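Local coordinates for lipoprotein (Colwellia psychrerythraea, PDB 3O0Y) that is of unknown function but probably a lipid-anchored relative of zinc metallopeptidases, at residues G415-N420 with K433-H438. Numbering follows the deposited sequence.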
ATOM      1  N   GLY A 415       5.133 -12.001   7.309  1.00 10.92           N
ATOM      2  CA  GLY A 415       4.584 -10.660   7.201  1.00  9.31           C
ATOM      3  C   GLY A 415       5.208  -9.788   8.255  1.00  7.02           C
ATOM      4  O   GLY A 415       5.485 -10.260   9.364  1.00  8.60           O
ATOM      5  N   ILE A 416       5.473  -8.532   7.913  1.00  6.72           N
ATOM      6  CA  ILE A 416       6.165  -7.618   8.837  1.00  6.97           C
ATOM      7  C   ILE A 416       5.436  -6.309   9.017  1.00  6.79           C
ATOM      8  O   ILE A 416       5.060  -5.632   8.048  1.00  6.40           O
ATOM      9  CB  ILE A 416       7.606  -7.311   8.300  1.00  6.61           C
ATOM     10  CG1 ILE A 416       8.397  -8.651   8.158  1.00 10.09           C
ATOM     11  CG2 ILE A 416       8.369  -6.315   9.210  1.00  7.52           C
ATOM     12  CD1 ILE A 416       9.601  -8.494   7.237  1.00 12.96           C
ATOM     13  N   TYR A 417       5.281  -5.956  10.282  1.00  6.48           N
ATOM     14  CA  TYR A 417       4.865  -4.670  10.742  1.00  4.99           C
ATOM     15  C   TYR A 417       6.142  -3.882  10.964  1.00  5.87           C
ATOM     16  O   TYR A 417       6.930  -4.158  11.846  1.00  6.90           O
ATOM     17  CB  TYR A 417       4.001  -4.825  12.000  1.00  6.16           C
ATOM     18  CG  TYR A 417       3.724  -3.578  12.849  1.00  3.63           C
ATOM     19  CD1 TYR A 417       3.820  -2.303  12.371  1.00  5.67           C
ATOM     20  CD2 TYR A 417       3.222  -3.747  14.122  1.00  7.12           C
ATOM     21  CE1 TYR A 417       3.515  -1.208  13.185  1.00  5.02           C
ATOM     22  CE2 TYR A 417       2.958  -2.642  14.936  1.00  5.78           C
ATOM     23  CZ  TYR A 417       3.077  -1.392  14.449  1.00  8.91           C
ATOM     24  OH  TYR A 417       2.774  -0.307  15.237  1.00  7.18           O
ATOM     25  N   TRP A 418       6.337  -2.910  10.078  1.00  5.90           N
ATOM     26  CA  TRP A 418       7.427  -2.005  10.160  1.00  6.66           C
ATOM     27  C   TRP A 418       7.064  -0.755  10.951  1.00  6.29           C
ATOM     28  O   TRP A 418       5.998  -0.133  10.725  1.00  8.08           O
ATOM     29  CB  TRP A 418       7.855  -1.538   8.803  1.00  6.46           C
ATOM     30  CG  TRP A 418       8.347  -2.599   7.924  1.00  5.73           C
ATOM     31  CD1 TRP A 418       7.566  -3.363   7.114  1.00  9.30           C
ATOM     32  CD2 TRP A 418       9.706  -3.078   7.754  1.00  7.18           C
ATOM     33  NE1 TRP A 418       8.350  -4.272   6.414  1.00 12.53           N
ATOM     34  CE2 TRP A 418       9.657  -4.133   6.803  1.00 11.97           C
ATOM     35  CE3 TRP A 418      10.927  -2.741   8.322  1.00 12.14           C
ATOM     36  CZ2 TRP A 418      10.800  -4.847   6.410  1.00 14.61           C
ATOM     37  CZ3 TRP A 418      12.072  -3.443   7.965  1.00 13.83           C
ATOM     38  CH2 TRP A 418      11.998  -4.489   6.982  1.00 14.81           C
ATOM     39  N   ILE A 419       7.942  -0.402  11.875  1.00  7.00           N
ATOM     40  CA  ILE A 419       7.773   0.811  12.684  1.00  6.43           C
ATOM     41  C   ILE A 419       8.930   1.789  12.506  1.00  7.93           C
ATOM     42  O   ILE A 419      10.081   1.367  12.486  1.00  9.72           O
ATOM     43  CB  ILE A 419       7.569   0.394  14.194  1.00  6.03           C
ATOM     44  CG1 ILE A 419       7.251   1.613  15.028  1.00  8.30           C
ATOM     45  CG2 ILE A 419       8.761  -0.363  14.713  1.00  6.57           C
ATOM     46  CD1 ILE A 419       5.863   2.198  14.804  1.00  9.59           C
ATOM     47  N   ASN A 420       8.632   3.097  12.369  1.00  8.31           N
ATOM     48  CA  ASN A 420       9.680   4.123  12.214  1.00  7.40           C
ATOM     49  C   ASN A 420      10.119   4.662  13.563  1.00  9.44           C
ATOM     50  O   ASN A 420       9.300   5.284  14.270  1.00  9.80           O
ATOM     51  CB  ASN A 420       9.130   5.274  11.403  1.00  7.50           C
ATOM     52  CG  ASN A 420      10.201   6.139  10.873  1.00  9.02           C
ATOM     53  OD1 ASN A 420      11.164   6.452  11.557  1.00 10.53           O
ATOM     54  ND2 ASN A 420      10.060   6.551   9.614  1.00 11.13           N
ATOM     55  N   LYS A 433      -1.203   1.982  19.959  1.00  4.89           N
ATOM     56  CA  LYS A 433      -2.138   0.864  19.904  1.00  5.97           C
ATOM     57  C   LYS A 433      -2.863   0.879  18.570  1.00  6.15           C
ATOM     58  O   LYS A 433      -2.863  -0.134  17.836  1.00  6.17           O
ATOM     59  CB  LYS A 433      -3.158   0.919  21.061  1.00  8.53           C
ATOM     60  CG  LYS A 433      -2.700   0.327  22.343  1.00  9.71           C
ATOM     61  CD  LYS A 433      -3.895   0.383  23.374  1.00  9.35           C
ATOM     62  CE  LYS A 433      -3.566  -0.166  24.696  1.00 13.92           C
ATOM     63  NZ  LYS A 433      -4.633   0.057  25.715  1.00  7.87           N
ATOM     64  N   THR A 434      -3.422   2.040  18.163  1.00  6.46           N
ATOM     65  CA  THR A 434      -4.242   2.024  16.957  1.00  5.07           C
ATOM     66  C   THR A 434      -3.415   1.662  15.733  1.00  6.76           C
ATOM     67  O   THR A 434      -3.861   0.925  14.838  1.00  7.12           O
ATOM     68  CB  THR A 434      -5.079   3.297  16.791  1.00  6.08           C
ATOM     69  OG1 THR A 434      -6.224   2.956  15.969  1.00  5.82           O
ATOM     70  CG2 THR A 434      -4.242   4.481  16.235  1.00  7.34           C
ATOM     71  N   LEU A 435      -2.175   2.164  15.696  1.00  6.11           N
ATOM     72  CA  LEU A 435      -1.259   1.850  14.572  1.00  5.23           C
ATOM     73  C   LEU A 435      -0.999   0.356  14.544  1.00  7.14           C
ATOM     74  O   LEU A 435      -0.975  -0.277  13.479  1.00  7.63           O
ATOM     75  CB  LEU A 435       0.007   2.623  14.693  1.00  7.63           C
ATOM     76  CG  LEU A 435       1.036   2.377  13.597  1.00  5.98           C
ATOM     77  CD1 LEU A 435       0.402   2.883  12.244  1.00 11.93           C
ATOM     78  CD2 LEU A 435       2.342   3.098  13.933  1.00  6.94           C
ATOM     79  N   THR A 436      -0.819  -0.212  15.730  1.00  5.84           N
ATOM     80  CA  THR A 436      -0.469  -1.605  15.849  1.00  7.24           C
ATOM     81  C   THR A 436      -1.646  -2.533  15.456  1.00  7.10           C
ATOM     82  O   THR A 436      -1.455  -3.608  14.797  1.00  6.93           O
ATOM     83  CB  THR A 436       0.053  -1.903  17.246  1.00  7.20           C
ATOM     84  OG1 THR A 436       1.253  -1.142  17.494  1.00  7.87           O
ATOM     85  CG2 THR A 436       0.237  -3.387  17.484  1.00  6.52           C
ATOM     86  N   TYR A 437      -2.867  -2.106  15.797  1.00  6.82           N
ATOM     87  CA  TYR A 437      -4.029  -2.829  15.325  1.00  7.55           C
ATOM     88  C   TYR A 437      -4.240  -2.736  13.864  1.00  7.48           C
ATOM     89  O   TYR A 437      -4.640  -3.721  13.200  1.00  8.72           O
ATOM     90  CB  TYR A 437      -5.273  -2.439  16.131  1.00  6.14           C
ATOM     91  CG  TYR A 437      -5.144  -2.549  17.640  1.00  6.08           C
ATOM     92  CD1 TYR A 437      -4.408  -3.560  18.269  1.00  6.63           C
ATOM     93  CD2 TYR A 437      -5.722  -1.597  18.474  1.00  5.11           C
ATOM     94  CE1 TYR A 437      -4.269  -3.610  19.595  1.00  7.93           C
ATOM     95  CE2 TYR A 437      -5.629  -1.691  19.807  1.00  6.20           C
ATOM     96  CZ  TYR A 437      -4.893  -2.671  20.390  1.00  7.24           C
ATOM     97  OH  TYR A 437      -4.718  -2.700  21.785  1.00  7.99           O
ATOM     98  N   HIS A 438      -3.970  -1.561  13.292  1.00  6.80           N
ATOM     99  CA  HIS A 438      -4.084  -1.325  11.893  1.00  7.95           C
ATOM    100  C   HIS A 438      -3.116  -2.153  11.061  1.00  5.68           C
ATOM    101  O   HIS A 438      -3.542  -2.801  10.075  1.00  5.52           O
ATOM    102  CB  HIS A 438      -3.774   0.123  11.673  1.00  9.48           C
ATOM    103  CG  HIS A 438      -3.885   0.571  10.252  1.00 13.36           C
ATOM    104  ND1 HIS A 438      -2.903   0.411   9.326  1.00 20.17           N
ATOM    105  CD2 HIS A 438      -4.953   1.065   9.563  1.00 24.19           C
ATOM    106  CE1 HIS A 438      -3.239   0.990   8.195  1.00 15.04           C
ATOM    107  NE2 HIS A 438      -4.521   1.310   8.269  1.00 28.01           N
TER
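Tyr417 and Thr436 mark the nearest backbone approach, yet their CA atoms stay 8.0 Å apart. Strand 416-419 and helix 433-438 run roughly antiparallel, at 149°, with axes 9.8 Å apart at closest, so side chains must fill the space between them. Tyrosine suits this gap, being long and ending in a polar group. Its CG stands anti to the backbone N (chi1 166°), carrying the ring across to the helix. There Tyr417 OH donates a hydrogen bond to Thr436 OG1 at 2.8 Å, the acceptor lying at the ring edge near its plane. The two side chains meet at about a right angle, and Thr436 CG2 adds a contact to Tyr417 CE2 at 3.8 Å. Threonine fits because its hydroxyl has two roles: with OG1 beside the backbone N (chi1 -62°), it also bonds to Leu432 O one turn back, which fixes the acceptor. Leu435 sets its branch point against the phenol oxygen, CG 3.6 Å from Tyr417 OH; CD2 lies almost as near and meets Ile419 CD1 at 3.7 Å, an apolar contact between methyls beside the polar bond. A phenylalanine at Tyr417 would probably keep much of the ring packing but leave Thr436 OG1 without its strand-borne donor. The helix carries His438, which meets His444, consistent with the metal-binding helix of related peptidases. Strand 416-419 is central in a mixed three-stranded sheet, parallel to 387-390 and antiparallel to 402-405. Helix 353-373 touches both sides, through Ile363 on Tyr417 and Ile367 on Thr436, while helix 467-483 packs against Tyr437 and His438.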